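Local coordinates for DNA repair protein RAD14 (Saccharomyces cerevisiae, PDB 5A3D) that binds damaged, kinked DNA through this zinc-containing DNA-binding domain and is required for the incision step of nucleotide excision repair, at residues B[48-53]-B[102-107]; B[54-59]-B[79-84]; B[92-95]-B[99-102]. All blocks are in the same frame, centred on the assembly; numbering follows the deposited sequence.

Contact 1 of 3, residues B[48-53]-B[102-107]. With nucleotides of chain C.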
loop_
_atom_site.group_PDB
_atom_site.type_symbol
_atom_site.label_atom_id
_atom_site.label_comp_id
_atom_site.label_asym_id
_atom_site.label_seq_id
_atom_site.Cartn_x
_atom_site.Cartn_y
_atom_site.Cartn_z
ATOM N N ASP B 48 -12.186 2.618 -16.593
ATOM C CA ASP B 48 -12.313 2.342 -18.019
ATOM C C ASP B 48 -11.420 1.203 -18.515
ATOM O O ASP B 48 -11.812 0.450 -19.407
ATOM C CB ASP B 48 -11.985 3.579 -18.856
ATOM C CG ASP B 48 -12.982 4.708 -18.657
ATOM O OD1 ASP B 48 -14.002 4.497 -17.929
ATOM O OD2 ASP B 48 -12.667 5.834 -19.193
ATOM N N TYR B 49 -10.226 1.074 -17.957
ATOM C CA TYR B 49 -9.251 0.143 -18.494
ATOM C C TYR B 49 -8.796 -0.953 -17.527
ATOM O O TYR B 49 -7.877 -1.735 -17.839
ATOM C CB TYR B 49 -8.040 0.919 -19.035
ATOM C CG TYR B 49 -8.397 1.739 -20.249
ATOM C CD1 TYR B 49 -8.576 1.151 -21.486
ATOM C CD2 TYR B 49 -8.547 3.104 -20.155
ATOM C CE1 TYR B 49 -8.887 1.917 -22.603
ATOM C CE2 TYR B 49 -8.922 3.864 -21.267
ATOM C CZ TYR B 49 -9.042 3.286 -22.482
ATOM O OH TYR B 49 -9.380 4.031 -23.627
ATOM N N PHE B 50 -9.374 -0.925 -16.342
ATOM C CA PHE B 50 -9.062 -1.843 -15.262
ATOM C C PHE B 50 -7.590 -1.847 -14.904
ATOM O O PHE B 50 -7.010 -2.893 -14.625
ATOM C CB PHE B 50 -9.628 -3.206 -15.594
ATOM C CG PHE B 50 -11.077 -3.151 -16.004
ATOM C CD1 PHE B 50 -12.048 -2.681 -15.141
ATOM C CD2 PHE B 50 -11.458 -3.549 -17.272
ATOM C CE1 PHE B 50 -13.377 -2.614 -15.518
ATOM C CE2 PHE B 50 -12.788 -3.489 -17.671
ATOM C CZ PHE B 50 -13.750 -2.987 -16.789
ATOM N N LEU B 51 -6.966 -0.662 -14.896
ATOM C CA LEU B 51 -5.536 -0.588 -14.557
ATOM C C LEU B 51 -5.472 -0.403 -13.083
ATOM O O LEU B 51 -6.368 0.203 -12.512
ATOM C CB LEU B 51 -4.765 0.552 -15.319
ATOM C CG LEU B 51 -4.877 0.373 -16.856
ATOM C CD1 LEU B 51 -3.994 1.419 -17.545
ATOM C CD2 LEU B 51 -4.572 -1.017 -17.393
ATOM N N THR B 52 -4.394 -0.879 -12.468
ATOM C CA THR B 52 -4.231 -0.749 -10.973
ATOM C C THR B 52 -3.381 0.368 -10.521
ATOM O O THR B 52 -2.666 0.980 -11.312
ATOM C CB THR B 52 -3.566 -2.009 -10.416
ATOM O OG1 THR B 52 -2.226 -2.064 -10.899
ATOM C CG2 THR B 52 -4.290 -3.184 -10.882
ATOM N N ASP B 53 -3.411 0.639 -9.224
ATOM C CA ASP B 53 -2.495 1.630 -8.681
ATOM C C ASP B 53 -1.052 1.368 -8.982
ATOM O O ASP B 53 -0.399 2.319 -9.398
ATOM C CB ASP B 53 -2.679 1.936 -7.168
ATOM C CG ASP B 53 -3.834 2.790 -6.897
ATOM O OD1 ASP B 53 -4.108 3.716 -7.662
ATOM O OD2 ASP B 53 -4.511 2.526 -5.868
ATOM N N GLU B 102 -14.250 -8.495 -22.707
ATOM C CA GLU B 102 -14.379 -9.692 -21.849
ATOM C C GLU B 102 -14.325 -9.354 -20.348
ATOM O O GLU B 102 -15.183 -9.804 -19.556
ATOM C CB GLU B 102 -13.295 -10.735 -22.180
ATOM C CG GLU B 102 -13.753 -11.972 -22.953
ATOM C CD GLU B 102 -12.616 -12.990 -23.155
ATOM O OE1 GLU B 102 -11.443 -12.635 -22.804
ATOM O OE2 GLU B 102 -12.888 -14.131 -23.687
ATOM N N GLU B 103 -13.330 -8.544 -19.960
ATOM C CA GLU B 103 -13.110 -8.275 -18.539
ATOM C C GLU B 103 -14.231 -7.390 -17.981
ATOM O O GLU B 103 -14.716 -7.613 -16.845
ATOM C CB GLU B 103 -11.706 -7.695 -18.328
ATOM C CG GLU B 103 -11.303 -7.408 -16.874
ATOM C CD GLU B 103 -11.144 -8.624 -15.958
ATOM O OE1 GLU B 103 -10.946 -9.776 -16.418
ATOM O OE2 GLU B 103 -11.203 -8.419 -14.730
ATOM N N TRP B 104 -14.686 -6.433 -18.798
ATOM C CA TRP B 104 -15.798 -5.559 -18.405
ATOM C C TRP B 104 -17.036 -6.438 -18.124
ATOM O O TRP B 104 -17.633 -6.373 -17.026
ATOM C CB TRP B 104 -16.047 -4.495 -19.493
ATOM C CG TRP B 104 -17.332 -3.656 -19.347
ATOM C CD1 TRP B 104 -17.504 -2.541 -18.562
ATOM C CD2 TRP B 104 -18.578 -3.848 -20.037
ATOM N NE1 TRP B 104 -18.763 -2.047 -18.710
ATOM C CE2 TRP B 104 -19.453 -2.827 -19.605
ATOM C CE3 TRP B 104 -19.048 -4.795 -20.970
ATOM C CZ2 TRP B 104 -20.768 -2.725 -20.066
ATOM C CZ3 TRP B 104 -20.351 -4.699 -21.418
ATOM C CH2 TRP B 104 -21.200 -3.672 -20.965
ATOM N N GLN B 105 -17.369 -7.279 -19.115
ATOM C CA GLN B 105 -18.405 -8.341 -18.987
ATOM C C GLN B 105 -18.249 -9.078 -17.635
ATOM O O GLN B 105 -19.138 -9.023 -16.759
ATOM C CB GLN B 105 -18.333 -9.323 -20.181
ATOM C CG GLN B 105 -19.651 -10.040 -20.541
ATOM C CD GLN B 105 -19.486 -11.083 -21.650
ATOM O OE1 GLN B 105 -18.358 -11.431 -22.027
ATOM N NE2 GLN B 105 -20.612 -11.613 -22.160
ATOM N N ARG B 106 -17.082 -9.698 -17.457
ATOM C CA ARG B 106 -16.791 -10.503 -16.281
ATOM C C ARG B 106 -16.998 -9.746 -14.944
ATOM O O ARG B 106 -17.302 -10.378 -13.939
ATOM C CB ARG B 106 -15.373 -11.094 -16.422
ATOM C CG ARG B 106 -14.815 -11.871 -15.223
ATOM C CD ARG B 106 -13.927 -11.021 -14.279
ATOM N NE ARG B 106 -14.128 -11.429 -12.878
ATOM C CZ ARG B 106 -13.781 -10.730 -11.794
ATOM N NH1 ARG B 106 -13.164 -9.550 -11.896
ATOM N NH2 ARG B 106 -14.044 -11.234 -10.578
ATOM N N ARG B 107 -16.872 -8.416 -14.915
ATOM C CA ARG B 107 -17.099 -7.683 -13.657
ATOM C C ARG B 107 -18.575 -7.269 -13.427
ATOM O O ARG B 107 -19.086 -7.292 -12.296
ATOM C CB ARG B 107 -16.124 -6.491 -13.548
ATOM C CG ARG B 107 -14.660 -6.934 -13.554
ATOM C CD ARG B 107 -13.667 -5.820 -13.223
ATOM N NE ARG B 107 -12.277 -6.224 -13.463
ATOM C CZ ARG B 107 -11.201 -5.580 -12.997
ATOM N NH1 ARG B 107 -11.339 -4.491 -12.255
ATOM N NH2 ARG B 107 -9.986 -6.029 -13.295
ATOM P P DT C 9 -13.542 -6.826 -8.152
ATOM O OP1 DT C 9 -13.799 -7.673 -9.365
ATOM O OP2 DT C 9 -12.903 -5.474 -8.293
ATOM O "O5'" DT C 9 -14.922 -6.632 -7.367
ATOM C "C5'" DT C 9 -15.063 -6.840 -5.948
ATOM C "C4'" DT C 9 -15.500 -5.581 -5.231
ATOM O "O4'" DT C 9 -14.482 -5.248 -4.263
ATOM C "C3'" DT C 9 -15.727 -4.321 -6.082
ATOM O "O3'" DT C 9 -17.106 -3.943 -6.021
ATOM C "C2'" DT C 9 -14.852 -3.252 -5.443
ATOM C "C1'" DT C 9 -14.393 -3.845 -4.120
ATOM N N1 DT C 9 -13.006 -3.532 -3.747
ATOM C C2 DT C 9 -12.705 -3.295 -2.424
ATOM O O2 DT C 9 -13.544 -3.277 -1.541
ATOM N N3 DT C 9 -11.375 -3.062 -2.177
ATOM C C4 DT C 9 -10.343 -3.060 -3.093
ATOM O O4 DT C 9 -9.197 -2.827 -2.721
ATOM C C5 DT C 9 -10.731 -3.318 -4.461
ATOM C C7 DT C 9 -9.686 -3.309 -5.531
ATOM C C6 DT C 9 -12.022 -3.554 -4.712
#
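Phe50 meets Glu103, Trp104 and Arg107 in a surface contact between the turn that follows helix 42-49 and one side of the long helix 96-113, in the DNA-binding domain of Rad14. No hydrogen bond joins the two segments; the Phe50 side chain alone carries the joint from segment 48-53. Phe50, with positive phi just past the helix end, directs its ring at the helix backbone, where Phe50 CZ lies 3.7 Å from Trp104 CA and also touches CB of that residue. The indole leads away from Phe50, so that CZ lies only at its edge, near the indole plane. Beside this, Phe50 CD2 packs on Glu103 CG at 3.9 Å. Arg107 brings NE over one face of the Phe50 ring, its extended chain running past Phe50 in the opposite direction. The guanidinium is tilted 36° from the ring plane, and Phe50 CD1 lies over one of its faces, near the rim, 3.5 Å from Arg107 NH1. Glu103 holds this group side-on: its OE2 takes Arg107 NE at 2.8 Å through the anti lone pair, a fairly straight bond (157°), and Arg107 NH2 at 3.0 Å, a more bent one. Both donors point at OE2 within the guanidinium plane, which fixes the rotation of the flat group over Phe50. The bend of Glu103 at chi2 (67°) carries its carboxylate round to them. Arg106 NH1 makes a longer salt bridge to the same oxygen and donates to OP1 of DT9 of chain C at 3.2 Å, while Arg107 packs on another phosphate; Glu103 thus probably orients two arginines that face the DNA backbone. Behind the turn, the last residues of helix 83-94 complete the setting: Lys93 NZ donates to Phe50 O, and the Phe50 side chain also packs on Trp94.

Contact 2 of 3, residues B[54-59]-B[79-84]. With nucleotides of chain C; nucleotides of chain D.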
loop_
_atom_site.group_PDB
_atom_site.type_symbol
_atom_site.label_atom_id
_atom_site.label_comp_id
_atom_site.label_asym_id
_atom_site.label_seq_id
_atom_site.Cartn_x
_atom_site.Cartn_y
_atom_site.Cartn_z
ATOM N N PRO B 54 -0.541 0.120 -8.810
ATOM C CA PRO B 54 0.875 -0.104 -9.121
ATOM C C PRO B 54 1.265 0.200 -10.565
ATOM O O PRO B 54 2.308 0.777 -10.813
ATOM C CB PRO B 54 1.098 -1.557 -8.752
ATOM C CG PRO B 54 0.098 -1.777 -7.673
ATOM C CD PRO B 54 -1.110 -1.018 -8.069
ATOM N N GLU B 55 0.383 -0.082 -11.510
ATOM C CA GLU B 55 0.626 0.282 -12.903
ATOM C C GLU B 55 0.636 1.792 -13.149
ATOM O O GLU B 55 1.577 2.387 -13.734
ATOM C CB GLU B 55 -0.398 -0.431 -13.800
ATOM C CG GLU B 55 -0.238 -1.958 -13.781
ATOM C CD GLU B 55 -1.508 -2.746 -14.127
ATOM O OE1 GLU B 55 -2.577 -2.163 -14.305
ATOM O OE2 GLU B 55 -1.473 -4.001 -14.162
ATOM N N LEU B 56 -0.403 2.429 -12.673
ATOM C CA LEU B 56 -0.580 3.867 -12.984
ATOM C C LEU B 56 0.413 4.675 -12.209
ATOM O O LEU B 56 0.706 5.783 -12.613
ATOM C CB LEU B 56 -1.975 4.305 -12.607
ATOM C CG LEU B 56 -3.189 4.173 -13.466
ATOM C CD1 LEU B 56 -2.989 4.108 -14.965
ATOM C CD2 LEU B 56 -4.474 3.601 -12.921
ATOM N N ASN B 57 0.934 4.124 -11.100
ATOM C CA ASN B 57 1.871 4.837 -10.258
ATOM C C ASN B 57 3.299 4.667 -10.817
ATOM O O ASN B 57 4.213 5.316 -10.324
ATOM C CB ASN B 57 1.867 4.361 -8.816
ATOM C CG ASN B 57 0.622 4.858 -8.015
ATOM O OD1 ASN B 57 0.040 5.868 -8.373
ATOM N ND2 ASN B 57 0.251 4.156 -6.916
ATOM N N ASP B 58 3.481 3.786 -11.789
ATOM C CA ASP B 58 4.814 3.479 -12.304
ATOM C C ASP B 58 5.187 4.613 -13.291
ATOM O O ASP B 58 4.698 4.707 -14.369
ATOM C CB ASP B 58 4.801 2.129 -12.971
ATOM C CG ASP B 58 6.182 1.649 -13.424
ATOM O OD1 ASP B 58 7.158 2.433 -13.544
ATOM O OD2 ASP B 58 6.260 0.432 -13.642
ATOM N N GLU B 59 5.991 5.530 -12.842
ATOM C CA GLU B 59 6.526 6.618 -13.740
ATOM C C GLU B 59 7.356 6.193 -14.923
ATOM O O GLU B 59 7.526 6.964 -15.831
ATOM C CB GLU B 59 7.375 7.591 -12.963
ATOM C CG GLU B 59 6.575 8.763 -12.415
ATOM C CD GLU B 59 7.287 9.368 -11.241
ATOM O OE1 GLU B 59 7.738 8.523 -10.389
ATOM O OE2 GLU B 59 7.461 10.639 -11.227
ATOM N N GLN B 79 -4.311 13.402 -11.371
ATOM C CA GLN B 79 -3.338 12.809 -12.330
ATOM C C GLN B 79 -4.024 12.498 -13.680
ATOM O O GLN B 79 -5.035 11.851 -13.684
ATOM C CB GLN B 79 -2.692 11.561 -11.751
ATOM C CG GLN B 79 -1.870 11.894 -10.455
ATOM C CD GLN B 79 -1.309 10.664 -9.775
ATOM O OE1 GLN B 79 -1.561 9.542 -10.181
ATOM N NE2 GLN B 79 -0.471 10.883 -8.756
ATOM N N LEU B 80 -3.476 13.029 -14.759
ATOM C CA LEU B 80 -4.062 12.973 -16.095
ATOM C C LEU B 80 -3.089 12.154 -16.979
ATOM O O LEU B 80 -1.889 12.424 -17.066
ATOM C CB LEU B 80 -4.355 14.317 -16.676
ATOM C CG LEU B 80 -5.318 15.225 -15.831
ATOM C CD1 LEU B 80 -5.393 16.595 -16.435
ATOM C CD2 LEU B 80 -6.653 14.553 -15.834
ATOM N N PHE B 81 -3.669 11.218 -17.637
ATOM C CA PHE B 81 -2.958 10.216 -18.509
ATOM C C PHE B 81 -3.530 10.382 -19.951
ATOM O O PHE B 81 -4.722 10.712 -20.083
ATOM C CB PHE B 81 -3.182 8.810 -18.028
ATOM C CG PHE B 81 -2.651 8.563 -16.672
ATOM C CD1 PHE B 81 -3.399 8.942 -15.568
ATOM C CD2 PHE B 81 -1.402 7.968 -16.476
ATOM C CE1 PHE B 81 -2.944 8.653 -14.278
ATOM C CE2 PHE B 81 -0.943 7.748 -15.154
ATOM C CZ PHE B 81 -1.723 8.095 -14.065
ATOM N N VAL B 82 -2.685 10.136 -20.948
ATOM C CA VAL B 82 -3.140 10.285 -22.378
ATOM C C VAL B 82 -3.738 8.942 -22.813
ATOM O O VAL B 82 -3.150 7.838 -22.616
ATOM C CB VAL B 82 -2.102 10.905 -23.378
ATOM C CG1 VAL B 82 -0.919 10.021 -23.691
ATOM C CG2 VAL B 82 -2.802 11.368 -24.660
ATOM N N ARG B 83 -4.894 9.061 -23.449
ATOM C CA ARG B 83 -5.636 7.889 -23.811
ATOM C C ARG B 83 -4.770 6.909 -24.591
ATOM O O ARG B 83 -4.826 5.735 -24.294
ATOM C CB ARG B 83 -6.949 8.176 -24.519
ATOM C CG ARG B 83 -7.637 6.854 -24.776
ATOM C CD ARG B 83 -8.955 6.964 -25.462
ATOM N NE ARG B 83 -9.945 7.809 -24.902
ATOM C CZ ARG B 83 -10.757 7.430 -23.933
ATOM N NH1 ARG B 83 -10.604 6.214 -23.394
ATOM N NH2 ARG B 83 -11.710 8.261 -23.502
ATOM N N CYS B 84 -3.991 7.374 -25.571
ATOM C CA CYS B 84 -3.301 6.405 -26.434
ATOM C C CYS B 84 -2.314 5.507 -25.609
ATOM O O CYS B 84 -2.166 4.362 -25.917
ATOM C CB CYS B 84 -2.615 7.103 -27.609
ATOM S SG CYS B 84 -1.417 8.381 -27.190
ATOM P P DA C 6 1.598 -3.950 -5.002
ATOM O OP1 DA C 6 2.389 -2.932 -5.717
ATOM O OP2 DA C 6 0.567 -3.475 -4.023
ATOM O "O5'" DA C 6 0.863 -4.945 -6.001
ATOM C "C5'" DA C 6 1.668 -5.784 -6.856
ATOM C "C4'" DA C 6 1.018 -7.121 -7.151
ATOM O "O4'" DA C 6 0.877 -7.905 -5.939
ATOM C "C3'" DA C 6 -0.375 -7.078 -7.797
ATOM O "O3'" DA C 6 -0.492 -8.096 -8.825
ATOM C "C2'" DA C 6 -1.303 -7.322 -6.620
ATOM C "C1'" DA C 6 -0.487 -8.243 -5.721
ATOM N N9 DA C 6 -0.751 -8.093 -4.291
ATOM C C8 DA C 6 -0.576 -6.953 -3.547
ATOM N N7 DA C 6 -0.842 -7.106 -2.272
ATOM C C5 DA C 6 -1.217 -8.437 -2.167
ATOM C C6 DA C 6 -1.625 -9.221 -1.070
ATOM N N6 DA C 6 -1.744 -8.749 0.173
ATOM N N1 DA C 6 -1.942 -10.512 -1.306
ATOM C C2 DA C 6 -1.811 -10.987 -2.552
ATOM N N3 DA C 6 -1.439 -10.350 -3.664
ATOM C C4 DA C 6 -1.155 -9.063 -3.400
ATOM P P DG D 3 -7.850 11.533 -10.030
ATOM O OP1 DG D 3 -6.591 11.809 -10.788
ATOM O OP2 DG D 3 -8.722 10.449 -10.434
ATOM O "O5'" DG D 3 -7.463 11.322 -8.495
ATOM C "C5'" DG D 3 -6.680 12.297 -7.812
ATOM C "C4'" DG D 3 -6.133 11.699 -6.532
ATOM O "O4'" DG D 3 -7.183 11.570 -5.542
ATOM C "C3'" DG D 3 -5.509 10.317 -6.654
ATOM O "O3'" DG D 3 -4.434 10.502 -5.742
ATOM C "C2'" DG D 3 -6.643 9.388 -6.236
ATOM C "C1'" DG D 3 -7.398 10.215 -5.199
ATOM N N9 DG D 3 -8.842 10.015 -5.085
ATOM C C8 DG D 3 -9.758 9.861 -6.095
ATOM N N7 DG D 3 -10.987 9.787 -5.666
ATOM C C5 DG D 3 -10.870 9.860 -4.286
ATOM C C6 DG D 3 -11.860 9.840 -3.284
ATOM O O6 DG D 3 -13.077 9.707 -3.415
ATOM N N1 DG D 3 -11.303 9.928 -2.012
ATOM C C2 DG D 3 -9.966 10.081 -1.745
ATOM N N2 DG D 3 -9.625 10.203 -0.453
ATOM N N3 DG D 3 -9.037 10.156 -2.675
ATOM C C4 DG D 3 -9.556 10.044 -3.914
ATOM O "O5'" DG D 1 -15.645 18.943 -12.104
ATOM C "C5'" DG D 1 -14.239 18.700 -12.339
ATOM C "C4'" DG D 1 -14.075 17.488 -13.230
ATOM O "O4'" DG D 1 -13.850 17.693 -14.650
ATOM C "C3'" DG D 1 -13.321 16.232 -12.785
ATOM O "O3'" DG D 1 -14.227 15.214 -12.297
ATOM C "C2'" DG D 1 -12.546 15.802 -14.026
ATOM C "C1'" DG D 1 -12.739 16.912 -15.064
ATOM N N9 DG D 1 -11.579 17.789 -15.185
ATOM C C8 DG D 1 -11.165 18.768 -14.312
ATOM N N7 DG D 1 -10.056 19.348 -14.682
ATOM C C5 DG D 1 -9.694 18.688 -15.850
ATOM C C6 DG D 1 -8.577 18.877 -16.709
ATOM O O6 DG D 1 -7.643 19.685 -16.596
ATOM N N1 DG D 1 -8.617 18.010 -17.798
ATOM C C2 DG D 1 -9.593 17.071 -18.025
ATOM N N2 DG D 1 -9.457 16.334 -19.138
ATOM N N3 DG D 1 -10.625 16.864 -17.217
ATOM C C4 DG D 1 -10.621 17.715 -16.169
#
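Leu56 and Phe81 make the apolar part of this partly buried contact, their side chains crossing at a slant. Leu56 CD1 lies over one face of the Phe81 ring toward its rim, while Leu56 CB sits 4.1 Å from Phe81 CZ. The Leu56 carbonyl oxygen also approaches the ring, 3.6 Å from Phe81 CE2, but its hydrogen bond goes to Arg64. Cutting Phe81 back to an alanine is likely to leave Leu56 CB and CD1 without their aromatic partner and to open a gap between helix 53-56 and the strand. Polar side chains come near each other without bonding: Asn57 OD1 stays 4.4 Å from Gln79 OE1 and accepts instead from Lys42 NZ. Contacts with DNA flank the pair. Gln79 N donates an almost straight bond (174°) to OP1 of DG3 of chain D at 2.8 Å, Leu80 CD1 meets the base of DG1 of chain D, and Pro54 CG touches OP1 of DA6 of chain C at 3.2 Å. The packing sets helix 53-56 against strand 78-82, the middle strand of the antiparallel sheet; Leu56 also packs on helix 42-49, and Phe81 on Val86 of helix 83-94.

Contact 3 of 3, residues B[92-95]-B[99-102]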
loop_
_atom_site.group_PDB
_atom_site.type_symbol
_atom_site.label_atom_id
_atom_site.label_comp_id
_atom_site.label_asym_id
_atom_site.label_seq_id
_atom_site.Cartn_x
_atom_site.Cartn_y
_atom_site.Cartn_z
ATOM N N LYS B 92 -2.565 -4.605 -24.080
ATOM C CA LYS B 92 -1.525 -5.607 -23.806
ATOM C C LYS B 92 -1.900 -6.466 -22.568
ATOM O O LYS B 92 -1.721 -7.695 -22.554
ATOM C CB LYS B 92 -0.165 -4.920 -23.659
ATOM C CG LYS B 92 0.915 -5.674 -22.894
ATOM C CD LYS B 92 1.652 -4.780 -21.882
ATOM C CE LYS B 92 1.083 -4.827 -20.437
ATOM N NZ LYS B 92 1.511 -6.004 -19.572
ATOM N N LYS B 93 -2.412 -5.826 -21.536
ATOM C CA LYS B 93 -2.799 -6.516 -20.326
ATOM C C LYS B 93 -3.973 -7.468 -20.480
ATOM O O LYS B 93 -4.049 -8.485 -19.777
ATOM C CB LYS B 93 -3.105 -5.503 -19.206
ATOM C CG LYS B 93 -3.826 -6.015 -17.973
ATOM C CD LYS B 93 -3.912 -4.944 -16.896
ATOM C CE LYS B 93 -4.158 -5.524 -15.518
ATOM N NZ LYS B 93 -4.528 -4.572 -14.454
ATOM N N TRP B 94 -4.905 -7.119 -21.345
ATOM C CA TRP B 94 -6.168 -7.771 -21.337
ATOM C C TRP B 94 -6.363 -8.598 -22.574
ATOM O O TRP B 94 -7.212 -9.457 -22.552
ATOM C CB TRP B 94 -7.326 -6.774 -21.207
ATOM C CG TRP B 94 -7.390 -6.107 -19.863
ATOM C CD1 TRP B 94 -7.312 -4.783 -19.621
ATOM C CD2 TRP B 94 -7.524 -6.745 -18.589
ATOM N NE1 TRP B 94 -7.428 -4.535 -18.276
ATOM C CE2 TRP B 94 -7.527 -5.728 -17.616
ATOM C CE3 TRP B 94 -7.628 -8.067 -18.182
ATOM C CZ2 TRP B 94 -7.637 -5.993 -16.263
ATOM C CZ3 TRP B 94 -7.727 -8.343 -16.847
ATOM C CH2 TRP B 94 -7.733 -7.307 -15.895
ATOM N N GLY B 95 -5.587 -8.350 -23.632
ATOM C CA GLY B 95 -5.741 -9.075 -24.883
ATOM C C GLY B 95 -6.602 -8.292 -25.838
ATOM O O GLY B 95 -7.682 -8.746 -26.213
ATOM N N GLY B 99 -10.438 -8.630 -25.375
ATOM C CA GLY B 99 -10.174 -9.048 -24.012
ATOM C C GLY B 99 -10.644 -8.045 -22.968
ATOM O O GLY B 99 -11.208 -8.423 -21.927
ATOM N N LEU B 100 -10.471 -6.762 -23.250
ATOM C CA LEU B 100 -10.952 -5.767 -22.321
ATOM C C LEU B 100 -12.456 -5.806 -22.162
ATOM O O LEU B 100 -12.952 -5.710 -21.037
ATOM C CB LEU B 100 -10.498 -4.370 -22.760
ATOM C CG LEU B 100 -11.013 -3.152 -21.989
ATOM C CD1 LEU B 100 -10.454 -3.310 -20.594
ATOM C CD2 LEU B 100 -10.589 -1.858 -22.712
ATOM N N ASP B 101 -13.152 -5.902 -23.291
ATOM C CA ASP B 101 -14.579 -6.150 -23.353
ATOM C C ASP B 101 -14.979 -7.385 -22.503
ATOM O O ASP B 101 -15.917 -7.312 -21.677
ATOM C CB ASP B 101 -14.945 -6.381 -24.830
ATOM C CG ASP B 101 -16.435 -6.318 -25.109
ATOM O OD1 ASP B 101 -16.992 -5.210 -24.891
ATOM O OD2 ASP B 101 -17.023 -7.345 -25.628
ATOM N N GLU B 102 -14.250 -8.495 -22.707
ATOM C CA GLU B 102 -14.379 -9.692 -21.849
ATOM C C GLU B 102 -14.325 -9.354 -20.348
ATOM O O GLU B 102 -15.183 -9.804 -19.556
ATOM C CB GLU B 102 -13.295 -10.735 -22.180
ATOM C CG GLU B 102 -13.753 -11.972 -22.953
ATOM C CD GLU B 102 -12.616 -12.990 -23.155
ATOM O OE1 GLU B 102 -11.443 -12.635 -22.804
ATOM O OE2 GLU B 102 -12.888 -14.131 -23.687
#
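Gly95 and Gly99 bring their backbones to within 4.5 Å, CA to CA, at a tight helix-to-helix junction where helix 83-94 stops and helix 96-113 starts almost at once. Gly95 is the first residue to leave the helical conformation, with positive phi, the C' glycine of a terminating helix; at these angles a side chain would press on the carbonyl oxygen of Trp94. Gly99 N then donates to Gly95 O at 2.9 Å, an i to i+4 bond that belongs to the opening turn of the second helix. It is bent, 144° at the hydrogen, and reaches the oxygen from well above the carbonyl plane. The Trp94 carbonyl is met by a CA-H...O contact, Gly99 CA to Trp94 O at 3.3 Å and 151°. Gly99 has to be bare here: a CB on it would fall only 2.0 Å from Trp94 O and would also clash with Gly95 O.

Trp94 and Leu100 are the side chains that meet across the junction. Trp94 CB rests on the start of the second helix, 3.8 Å from Leu100 N. With CG opposite the backbone N (chi1 174°) and a turn at chi2, Leu100 swings CD1 to the indole, where it touches the pyrrole side of the ring. Trp94 NE1 is spent outside the pair, on the carbonyl oxygen of Tyr49, a bond that would limit how the ring can turn. Farther along helix 96-113 the indole also touches Glu103 and Arg107. One face of the indole is covered by its own neighbour in sequence, with Lys93 CG 3.7 Å above the ring centre. The closest approach between the two side chains is 3.6 Å, from Trp94 CD1 to Leu100 CD1.

Contact 2, partly buried and nearest the middle of the chain, joins helix to sheet; it is centred on buried Leu56 and Phe81, with exposed Asn57 at its margin. Contact 3 is also partly buried but is mainly backbone chemistry built on two glycines, whereas contact 1 lies at the surface, where a ring meets a charged network reaching DNA. Contacts 1 and 3 share helix 96-113, their centres about 8 Å apart, and merge where Phe50 CD2 packs on Leu100 CD1 at 3.5 Å. Contacts 2 and 3 both use helix 83-94 and are joined by the Glu55-Lys93 salt bridge. Leu51 CD1 on Leu56 CD1 links contacts 1 and 2, forming one path from sheet to long helix.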